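Local coordinates for protein transcriptional regulator (Streptococcus dysgalactiae, PDB 4YV9) that probably binds DNA and controls transcription in quorum sensing, acting as the receptor for SHP peptide pheromones, at residues G6-L9 and R10-R13; S123-E126 and V127-T131; I211-L214 and L215-E218. One frame throughout, in Å; residues are numbered along the deposited sequence.

Contact 1: residues G6-L9 and R10-R13; sequences GKTL and RRLR. With SO4 (sulfate ion), chain M.
T8 meets R11 and L12 one turn on along helix 6-15, a local i to i+3 and i to i+4 contact in the first helix of the chain. Four successive backbone bonds carry the turn, from R10 N to G6 O through to R13 N to L9 O at 2.8 Å. The methyl of T8 does the side-chain touching: T8 CG2 lies 3.8 Å from L12 CD1, the two side chains running alongside, and 3.9 Å from R11 NH2, which it meets obliquely. That placement follows from chi1 of T8 (-58°), which sets CG2 anti to the backbone N and leaves OG1 to a hydrogen bond with H66. A water accepts from R11 NE at 3.0 Å and makes a weak hydrogen bond with T8 OG1. The helix belongs to the helix-turn-helix DNA-binding fold, and L9 packs inward on helices 30-37 and 45-54, whereas T8 and L12 press on F62 and T65 of helix 59-66. R11 NH2 hydrogen-bonds T65 OG1 of the same chain, and R11 NH1 bonds Q139 of the second subunit. R13, its chain bent at chi3 (62°), turns its guanidinium edge to a sulfate, probably from the crystallisation liquor, with hydrogen bonds from R13 NH2 to sulfate O1 (2.7 Å) and R13 NH1 to sulfate O3 (3.0 Å). E37 forms a salt bridge with R13 NE, V18 O accepts from R13 NH1, and Q14 NE2 also bonds the ion.

Contact 2: residues S123-E126 and V127-T131; sequences SEEE and VTRLT
The first turn of helix 124-136 opens with a capping box, in which S123 and E126 each bond the other's backbone N-H, and it continues into contacts of E124, E125 and E126 with T128 and R129. S123 OG, at the N-cap, accepts from E126 N at 2.9 Å, satisfying an N-H of the first turn that no earlier carbonyl of the helix can serve. In return E126 OE1 takes the S123 N-H at 2.7 Å through its anti lone pair, in a nearly straight bond (165°), while E126 OE2 is held by a salt bridge to K110.

Backbone bonds then run from V127 N to S123 O and onward to L130 N and E126 O. At E124 O a second donor joins: T128 N and T128 OG1 reach this oxygen from opposite faces of its carbonyl plane, the hydroxyl at 2.9 Å. The T128 hydroxyl can turn back because chi1 (-65°) puts OG1 beside its own backbone N.

On the inner side V127 packs on P122, F154 and I155, and L130 on Y104, L147 and C151, within the C-terminal repeat domain.

The R129 chain, bent at chi3 (-61°), folds back over the preceding turn, where E126 CA lies over one face of the guanidinium. Neither E125 nor E126 is close enough for a salt bridge to R129; D103 on helix 103-113 makes one, through R129 NE. The guanidinium nitrogens rest instead against methylenes, R129 NH2 3.3 Å from E126 CG and R129 NH1 3.4 Å from E125 CG.

Contact 3: residues I211-L214 and L215-E218; sequences IEFL and LRDE
L215 N bonds I211 O at 3.0 Å where the chain passes from helix 201-215 into the loop, R216 N makes weak bonds to E212 O and F213 O, and the chain leaves through a type II beta turn from L215 to E218. A weak bond from E218 N to L215 O, 3.3 Å long, spans that turn. A water lies between F213 O and R216 O and donates toward both, though it cannot serve all the acceptors around it.

I211 and L215 lie alongside each other and point the same way, with I211 CG2 3.7 Å from L215 CD1. This is the apolar part of the contact. R216 instead turns back along the turn before it. Its chain is bent at chi3 (-70°), which brings the guanidinium over the peptide of E212, whose carbonyl oxygen lies 3.6 Å above the guanidinium plane, on one face and offset toward the rim. At the edge of the same group, R216 NH1 approaches F213 CD1 at 3.2 Å. The two side chains cross at about a right angle, their planes 49° apart; because NH1 sits near the ring plane at its edge, the contact is not a stack. E218 CG meets L214 O at 3.7 Å, while its carboxylate forms salt bridges with K178 and K181.

D217 packs on a modified side chain of the bound peptide, placing this loop beside the peptide site. In the repeat domain, L214 reaches T185 of helix 179-197, and I211 packs on S188, I189 and L192 of that helix and, with L215, on F227 of helix 221-236.

From the N terminus the three contacts follow in series, with no nesting or crossing, and each joins adjacent segments of the chain and so closes no long loop. Contact 1 lies within the first helix of the DNA-binding region, on the opposite side of the chain's centre from contact 2, the centres of the two being about 46 Å apart. Contacts 2 and 3 share the C-terminal repeat domain, about 32 Å apart between centres: one starts helix 124-136 and packs toward helices 103-113 and 142-151, the other lies where helix 201-215 gives way to a loop, between helices 179-197 and 221-236. No two contacts touch.

Contact 1: residues G6-L9 and R10-R13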
ATOM      1  N   GLY B   6     -12.951   9.755 -21.081  1.00 53.25           N
ATOM      2  CA  GLY B   6     -14.403   9.728 -21.027  1.00 48.34           C
ATOM      3  C   GLY B   6     -14.886   8.306 -21.205  1.00 48.61           C
ATOM      4  O   GLY B   6     -15.849   7.857 -20.583  1.00 45.54           O
ATOM      5  N   LYS B   7     -14.185   7.591 -22.069  1.00 52.98           N
ATOM      6  CA  LYS B   7     -14.428   6.174 -22.265  1.00 59.72           C
ATOM      7  C   LYS B   7     -14.350   5.375 -20.966  1.00 56.51           C
ATOM      8  O   LYS B   7     -15.181   4.510 -20.691  1.00 54.87           O
ATOM      9  CB  LYS B   7     -13.414   5.625 -23.247  1.00 62.07           C
ATOM     10  CG  LYS B   7     -13.516   4.142 -23.453  1.00 82.58           C
ATOM     11  CD  LYS B   7     -14.840   3.729 -24.078  1.00 91.69           C
ATOM     12  CE  LYS B   7     -14.679   2.366 -24.787  1.00 96.53           C
ATOM     13  NZ  LYS B   7     -14.255   1.248 -23.879  1.00 90.22           N
ATOM     14  N   THR B   8     -13.329   5.661 -20.176  1.00 54.53           N
ATOM     15  CA  THR B   8     -13.131   4.942 -18.932  1.00 55.35           C
ATOM     16  C   THR B   8     -14.198   5.336 -17.914  1.00 46.63           C
ATOM     17  O   THR B   8     -14.754   4.481 -17.228  1.00 44.34           O
ATOM     18  CB  THR B   8     -11.738   5.194 -18.373  1.00 52.69           C
ATOM     19  OG1 THR B   8     -10.765   4.792 -19.350  1.00 58.10           O
ATOM     20  CG2 THR B   8     -11.539   4.401 -17.092  1.00 52.30           C
ATOM     21  N   LEU B   9     -14.505   6.626 -17.821  1.00 43.99           N
ATOM     22  CA  LEU B   9     -15.617   7.063 -16.974  1.00 39.84           C
ATOM     23  C   LEU B   9     -16.919   6.335 -17.321  1.00 42.71           C
ATOM     24  O   LEU B   9     -17.621   5.821 -16.447  1.00 37.51           O
ATOM     25  CB  LEU B   9     -15.845   8.575 -17.093  1.00 38.61           C
ATOM     26  CG  LEU B   9     -17.069   9.025 -16.284  1.00 38.52           C
ATOM     27  CD1 LEU B   9     -16.833   8.758 -14.799  1.00 40.84           C
ATOM     28  CD2 LEU B   9     -17.407  10.490 -16.521  1.00 43.00           C
ATOM     29  N   ARG B  10     -17.241   6.306 -18.605  1.00 41.34           N
ATOM     30  CA  ARG B  10     -18.434   5.617 -19.081  1.00 42.10           C
ATOM     31  C   ARG B  10     -18.459   4.165 -18.627  1.00 41.23           C
ATOM     32  O   ARG B  10     -19.471   3.685 -18.133  1.00 39.70           O
ATOM     33  CB  ARG B  10     -18.510   5.683 -20.607  1.00 43.61           C
ATOM     34  CG  ARG B  10     -19.634   4.871 -21.231  1.00 58.72           C
ATOM     35  CD  ARG B  10     -19.582   4.996 -22.757  1.00 63.79           C
ATOM     36  NE  ARG B  10     -20.206   3.864 -23.439  1.00 78.68           N
ATOM     37  CZ  ARG B  10     -20.321   3.752 -24.762  1.00 87.28           C
ATOM     38  NH1 ARG B  10     -19.854   4.706 -25.557  1.00 93.04           N
ATOM     39  NH2 ARG B  10     -20.902   2.682 -25.293  1.00 88.17           N
ATOM     40  N   ARG B  11     -17.341   3.470 -18.827  1.00 44.41           N
ATOM     41  CA  ARG B  11     -17.234   2.067 -18.458  1.00 46.40           C
ATOM     42  C   ARG B  11     -17.427   1.867 -16.959  1.00 44.32           C
ATOM     43  O   ARG B  11     -18.145   0.974 -16.525  1.00 45.36           O
ATOM     44  CB  ARG B  11     -15.875   1.508 -18.880  1.00 52.06           C
ATOM     45  CG  ARG B  11     -15.671   0.040 -18.531  1.00 58.99           C
ATOM     46  CD  ARG B  11     -14.379  -0.509 -19.128  1.00 73.02           C
ATOM     47  NE  ARG B  11     -13.192   0.154 -18.595  1.00 75.54           N
ATOM     48  CZ  ARG B  11     -12.569  -0.211 -17.478  1.00 79.71           C
ATOM     49  NH1 ARG B  11     -13.022  -1.237 -16.764  1.00 79.98           N
ATOM     50  NH2 ARG B  11     -11.495   0.453 -17.072  1.00 80.11           N
ATOM     51  N   LEU B  12     -16.773   2.693 -16.165  1.00 41.66           N
ATOM     52  CA  LEU B  12     -16.870   2.534 -14.718  1.00 45.62           C
ATOM     53  C   LEU B  12     -18.285   2.859 -14.220  1.00 42.30           C
ATOM     54  O   LEU B  12     -18.842   2.150 -13.382  1.00 38.64           O
ATOM     55  CB  LEU B  12     -15.826   3.407 -14.030  1.00 42.07           C
ATOM     56  CG  LEU B  12     -14.386   2.950 -14.255  1.00 49.15           C
ATOM     57  CD1 LEU B  12     -13.416   4.029 -13.833  1.00 56.63           C
ATOM     58  CD2 LEU B  12     -14.108   1.676 -13.484  1.00 54.01           C
ATOM     59  N   ARG B  13     -18.871   3.915 -14.768  1.00 38.13           N
ATOM     60  CA  ARG B  13     -20.227   4.323 -14.404  1.00 36.99           C
ATOM     61  C   ARG B  13     -21.295   3.293 -14.779  1.00 40.39           C
ATOM     62  O   ARG B  13     -22.119   2.920 -13.947  1.00 40.33           O
ATOM     63  CB  ARG B  13     -20.580   5.660 -15.060  1.00 38.71           C
ATOM     64  CG  ARG B  13     -22.045   6.019 -14.894  1.00 36.52           C
ATOM     65  CD  ARG B  13     -22.493   7.213 -15.761  1.00 35.15           C
ATOM     66  NE  ARG B  13     -22.358   6.990 -17.202  1.00 32.22           N
ATOM     67  CZ  ARG B  13     -23.237   6.332 -17.957  1.00 39.73           C
ATOM     68  NH1 ARG B  13     -24.331   5.809 -17.413  1.00 38.21           N
ATOM     69  NH2 ARG B  13     -23.019   6.195 -19.263  1.00 43.12           N
TER
HETATM   70  S   SO4 M 301     -26.243   4.200 -19.994  1.00 80.69           S
HETATM   71  O1  SO4 M 301     -24.995   4.835 -20.409  1.00 70.82           O
HETATM   72  O2  SO4 M 301     -26.018   2.788 -19.683  1.00 85.79           O
HETATM   73  O3  SO4 M 301     -26.765   4.863 -18.798  1.00 87.56           O
HETATM   74  O4  SO4 M 301     -27.214   4.309 -21.078  1.00 82.42           O
HETATM   75  O   HOH W   1     -11.742   1.832 -20.556  1.00 61.53           O

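Contact 2: residues S123-E126 and V127-T131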
ATOM      1  N   SER B 123      30.029  10.128  -9.164  1.00 46.08           N
ATOM      2  CA  SER B 123      31.106  10.911  -8.560  1.00 47.02           C
ATOM      3  C   SER B 123      30.653  11.496  -7.221  1.00 44.27           C
ATOM      4  O   SER B 123      29.449  11.601  -6.956  1.00 42.93           O
ATOM      5  CB  SER B 123      31.539  12.042  -9.491  1.00 51.54           C
ATOM      6  OG  SER B 123      30.558  13.071  -9.480  1.00 48.78           O
ATOM      7  N   GLU B 124      31.616  11.873  -6.387  1.00 46.19           N
ATOM      8  CA  GLU B 124      31.307  12.566  -5.142  1.00 53.37           C
ATOM      9  C   GLU B 124      30.507  13.829  -5.412  1.00 49.86           C
ATOM     10  O   GLU B 124      29.584  14.163  -4.661  1.00 44.21           O
ATOM     11  CB  GLU B 124      32.587  12.928  -4.387  1.00 58.84           C
ATOM     12  CG  GLU B 124      33.240  11.784  -3.649  1.00 66.99           C
ATOM     13  CD  GLU B 124      34.420  12.249  -2.813  1.00 77.62           C
ATOM     14  OE1 GLU B 124      34.938  13.358  -3.080  1.00 81.70           O
ATOM     15  OE2 GLU B 124      34.831  11.510  -1.893  1.00 82.69           O
ATOM     16  N   GLU B 125      30.854  14.533  -6.488  1.00 48.60           N
ATOM     17  CA  GLU B 125      30.135  15.756  -6.811  1.00 58.80           C
ATOM     18  C   GLU B 125      28.691  15.475  -7.238  1.00 56.10           C
ATOM     19  O   GLU B 125      27.786  16.227  -6.875  1.00 53.51           O
ATOM     20  CB  GLU B 125      30.867  16.555  -7.893  1.00 66.73           C
ATOM     21  CG  GLU B 125      30.141  17.846  -8.260  1.00 78.96           C
ATOM     22  CD  GLU B 125      31.062  18.907  -8.840  1.00 87.60           C
ATOM     23  OE1 GLU B 125      31.965  18.554  -9.629  1.00 86.49           O
ATOM     24  OE2 GLU B 125      30.887  20.098  -8.491  1.00 92.45           O
ATOM     25  N   GLU B 126      28.473  14.398  -7.995  1.00 51.96           N
ATOM     26  CA  GLU B 126      27.119  14.001  -8.398  1.00 43.60           C
ATOM     27  C   GLU B 126      26.268  13.671  -7.188  1.00 40.19           C
ATOM     28  O   GLU B 126      25.119  14.098  -7.086  1.00 43.59           O
ATOM     29  CB  GLU B 126      27.156  12.788  -9.345  1.00 47.12           C
ATOM     30  CG  GLU B 126      27.469  13.132 -10.787  1.00 54.80           C
ATOM     31  CD  GLU B 126      27.765  11.906 -11.647  1.00 58.09           C
ATOM     32  OE1 GLU B 126      28.402  10.958 -11.143  1.00 54.53           O
ATOM     33  OE2 GLU B 126      27.361  11.898 -12.829  1.00 59.34           O
ATOM     34  N   VAL B 127      26.839  12.885  -6.280  1.00 43.07           N
ATOM     35  CA  VAL B 127      26.143  12.457  -5.078  1.00 41.38           C
ATOM     36  C   VAL B 127      25.772  13.685  -4.245  1.00 47.36           C
ATOM     37  O   VAL B 127      24.646  13.806  -3.753  1.00 42.67           O
ATOM     38  CB  VAL B 127      27.017  11.489  -4.237  1.00 47.98           C
ATOM     39  CG1 VAL B 127      26.361  11.197  -2.903  1.00 47.80           C
ATOM     40  CG2 VAL B 127      27.267  10.195  -5.006  1.00 43.77           C
ATOM     41  N   THR B 128      26.727  14.597  -4.121  1.00 45.21           N
ATOM     42  CA  THR B 128      26.525  15.822  -3.362  1.00 51.71           C
ATOM     43  C   THR B 128      25.407  16.693  -3.945  1.00 47.99           C
ATOM     44  O   THR B 128      24.634  17.274  -3.192  1.00 50.79           O
ATOM     45  CB  THR B 128      27.833  16.625  -3.278  1.00 54.21           C
ATOM     46  OG1 THR B 128      28.788  15.869  -2.519  1.00 54.59           O
ATOM     47  CG2 THR B 128      27.603  17.969  -2.598  1.00 53.41           C
ATOM     48  N   ARG B 129      25.299  16.773  -5.271  1.00 45.98           N
ATOM     49  CA  ARG B 129      24.175  17.502  -5.867  1.00 47.58           C
ATOM     50  C   ARG B 129      22.860  16.847  -5.478  1.00 49.18           C
ATOM     51  O   ARG B 129      21.861  17.528  -5.226  1.00 50.01           O
ATOM     52  CB  ARG B 129      24.286  17.577  -7.395  1.00 54.17           C
ATOM     53  CG  ARG B 129      25.381  18.514  -7.890  1.00 60.67           C
ATOM     54  CD  ARG B 129      25.208  18.860  -9.359  1.00 54.94           C
ATOM     55  NE  ARG B 129      25.269  17.694 -10.234  1.00 52.03           N
ATOM     56  CZ  ARG B 129      26.394  17.208 -10.750  1.00 56.90           C
ATOM     57  NH1 ARG B 129      27.557  17.783 -10.474  1.00 51.66           N
ATOM     58  NH2 ARG B 129      26.358  16.149 -11.549  1.00 57.50           N
ATOM     59  N   LEU B 130      22.862  15.522  -5.415  1.00 44.24           N
ATOM     60  CA  LEU B 130      21.662  14.789  -5.041  1.00 43.65           C
ATOM     61  C   LEU B 130      21.315  14.983  -3.565  1.00 42.04           C
ATOM     62  O   LEU B 130      20.156  15.197  -3.235  1.00 44.47           O
ATOM     63  CB  LEU B 130      21.819  13.293  -5.344  1.00 36.83           C
ATOM     64  CG  LEU B 130      20.620  12.454  -4.902  1.00 42.92           C
ATOM     65  CD1 LEU B 130      19.404  12.807  -5.725  1.00 46.54           C
ATOM     66  CD2 LEU B 130      20.901  10.972  -4.989  1.00 47.23           C
ATOM     67  N   THR B 131      22.302  14.887  -2.677  1.00 46.33           N
ATOM     68  CA  THR B 131      22.010  15.038  -1.251  1.00 48.00           C
ATOM     69  C   THR B 131      21.582  16.484  -0.947  1.00 47.81           C
ATOM     70  O   THR B 131      20.685  16.714  -0.127  1.00 45.56           O
ATOM     71  CB  THR B 131      23.207  14.624  -0.355  1.00 42.76           C
ATOM     72  OG1 THR B 131      24.379  15.387  -0.680  1.00 43.18           O
ATOM     73  CG2 THR B 131      23.501  13.142  -0.522  1.00 43.66           C
TER

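Contact 3: residues I211-L214 and L215-E218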
ATOM      1  N   ILE B 211      11.447   3.516  14.322  1.00 39.01           N
ATOM      2  CA  ILE B 211      10.920   2.333  13.646  1.00 36.04           C
ATOM      3  C   ILE B 211       9.758   1.742  14.442  1.00 39.72           C
ATOM      4  O   ILE B 211       8.750   1.351  13.873  1.00 41.30           O
ATOM      5  CB  ILE B 211      12.015   1.276  13.418  1.00 38.45           C
ATOM      6  CG1 ILE B 211      12.989   1.752  12.327  1.00 39.34           C
ATOM      7  CG2 ILE B 211      11.401  -0.055  12.989  1.00 38.60           C
ATOM      8  CD1 ILE B 211      14.380   1.054  12.376  1.00 36.05           C
ATOM      9  N   GLU B 212       9.885   1.704  15.762  1.00 45.70           N
ATOM     10  CA  GLU B 212       8.803   1.191  16.592  1.00 43.14           C
ATOM     11  C   GLU B 212       7.550   2.030  16.391  1.00 44.15           C
ATOM     12  O   GLU B 212       6.438   1.493  16.332  1.00 43.13           O
ATOM     13  CB  GLU B 212       9.198   1.184  18.069  1.00 46.61           C
ATOM     14  CG  GLU B 212      10.238   0.145  18.406  1.00 52.19           C
ATOM     15  CD  GLU B 212      10.757   0.276  19.827  1.00 63.83           C
ATOM     16  OE1 GLU B 212      10.543   1.336  20.458  1.00 66.96           O
ATOM     17  OE2 GLU B 212      11.374  -0.694  20.310  1.00 63.24           O
ATOM     18  N   PHE B 213       7.735   3.346  16.292  1.00 37.11           N
ATOM     19  CA  PHE B 213       6.606   4.244  16.089  1.00 43.10           C
ATOM     20  C   PHE B 213       5.970   4.014  14.717  1.00 44.21           C
ATOM     21  O   PHE B 213       4.752   3.983  14.601  1.00 38.05           O
ATOM     22  CB  PHE B 213       7.039   5.700  16.234  1.00 41.31           C
ATOM     23  CG  PHE B 213       5.922   6.671  16.049  1.00 46.47           C
ATOM     24  CD1 PHE B 213       4.863   6.701  16.940  1.00 46.00           C
ATOM     25  CD2 PHE B 213       5.908   7.539  14.969  1.00 53.60           C
ATOM     26  CE1 PHE B 213       3.812   7.591  16.764  1.00 52.77           C
ATOM     27  CE2 PHE B 213       4.859   8.430  14.792  1.00 48.33           C
ATOM     28  CZ  PHE B 213       3.817   8.453  15.690  1.00 50.31           C
ATOM     29  N   LEU B 214       6.801   3.848  13.688  1.00 37.49           N
ATOM     30  CA  LEU B 214       6.317   3.642  12.326  1.00 37.44           C
ATOM     31  C   LEU B 214       5.586   2.308  12.174  1.00 40.42           C
ATOM     32  O   LEU B 214       4.728   2.166  11.307  1.00 43.72           O
ATOM     33  CB  LEU B 214       7.475   3.692  11.320  1.00 37.20           C
ATOM     34  CG  LEU B 214       8.204   5.011  11.060  1.00 39.82           C
ATOM     35  CD1 LEU B 214       9.453   4.717  10.248  1.00 37.99           C
ATOM     36  CD2 LEU B 214       7.329   6.029  10.337  1.00 41.26           C
ATOM     37  N   LEU B 215       5.921   1.329  13.009  1.00 34.19           N
ATOM     38  CA  LEU B 215       5.296   0.010  12.894  1.00 37.79           C
ATOM     39  C   LEU B 215       4.027  -0.146  13.726  1.00 36.50           C
ATOM     40  O   LEU B 215       3.285  -1.106  13.538  1.00 50.20           O
ATOM     41  CB  LEU B 215       6.286  -1.090  13.279  1.00 39.28           C
ATOM     42  CG  LEU B 215       7.372  -1.404  12.272  1.00 43.34           C
ATOM     43  CD1 LEU B 215       8.431  -2.282  12.935  1.00 42.29           C
ATOM     44  CD2 LEU B 215       6.774  -2.093  11.013  1.00 32.65           C
ATOM     45  N   ARG B 216       3.763   0.809  14.613  1.00 38.60           N
ATOM     46  CA  ARG B 216       2.588   0.785  15.476  1.00 43.52           C
ATOM     47  C   ARG B 216       1.265   0.771  14.694  1.00 46.11           C
ATOM     48  O   ARG B 216       1.098   1.504  13.727  1.00 44.47           O
ATOM     49  CB  ARG B 216       2.629   2.001  16.416  1.00 56.55           C
ATOM     50  CG  ARG B 216       1.751   1.893  17.647  1.00 71.94           C
ATOM     51  CD  ARG B 216       2.288   2.750  18.801  1.00 80.76           C
ATOM     52  NE  ARG B 216       3.530   2.210  19.359  1.00 79.70           N
ATOM     53  CZ  ARG B 216       4.704   2.840  19.350  1.00 78.29           C
ATOM     54  NH1 ARG B 216       4.813   4.050  18.817  1.00 82.08           N
ATOM     55  NH2 ARG B 216       5.773   2.263  19.884  1.00 72.89           N
ATOM     56  N   ASP B 217       0.326  -0.056  15.144  1.00 46.15           N
ATOM     57  CA  ASP B 217      -0.983  -0.196  14.514  1.00 40.09           C
ATOM     58  C   ASP B 217      -0.878  -0.424  13.005  1.00 40.70           C
ATOM     59  O   ASP B 217      -1.691   0.076  12.240  1.00 37.96           O
ATOM     60  CB  ASP B 217      -1.854   1.030  14.819  1.00 46.44           C
ATOM     61  CG  ASP B 217      -2.278   1.092  16.282  1.00 57.15           C
ATOM     62  OD1 ASP B 217      -2.233   0.043  16.961  1.00 52.60           O
ATOM     63  OD2 ASP B 217      -2.665   2.184  16.752  1.00 62.36           O
ATOM     64  N   GLU B 218       0.124  -1.196  12.584  1.00 38.13           N
ATOM     65  CA  GLU B 218       0.296  -1.548  11.179  1.00 41.48           C
ATOM     66  C   GLU B 218       0.447  -3.062  11.058  1.00 41.45           C
ATOM     67  O   GLU B 218       0.620  -3.751  12.060  1.00 34.50           O
ATOM     68  CB  GLU B 218       1.522  -0.853  10.563  1.00 39.93           C
ATOM     69  CG  GLU B 218       1.481   0.673  10.564  1.00 46.28           C
ATOM     70  CD  GLU B 218       0.557   1.259   9.507  1.00 48.66           C
ATOM     71  OE1 GLU B 218       0.003   0.488   8.691  1.00 44.43           O
ATOM     72  OE2 GLU B 218       0.374   2.498   9.508  1.00 48.05           O
TER
HETATM   73  O   HOH W   2       2.262   3.907  12.968  1.00 45.48           O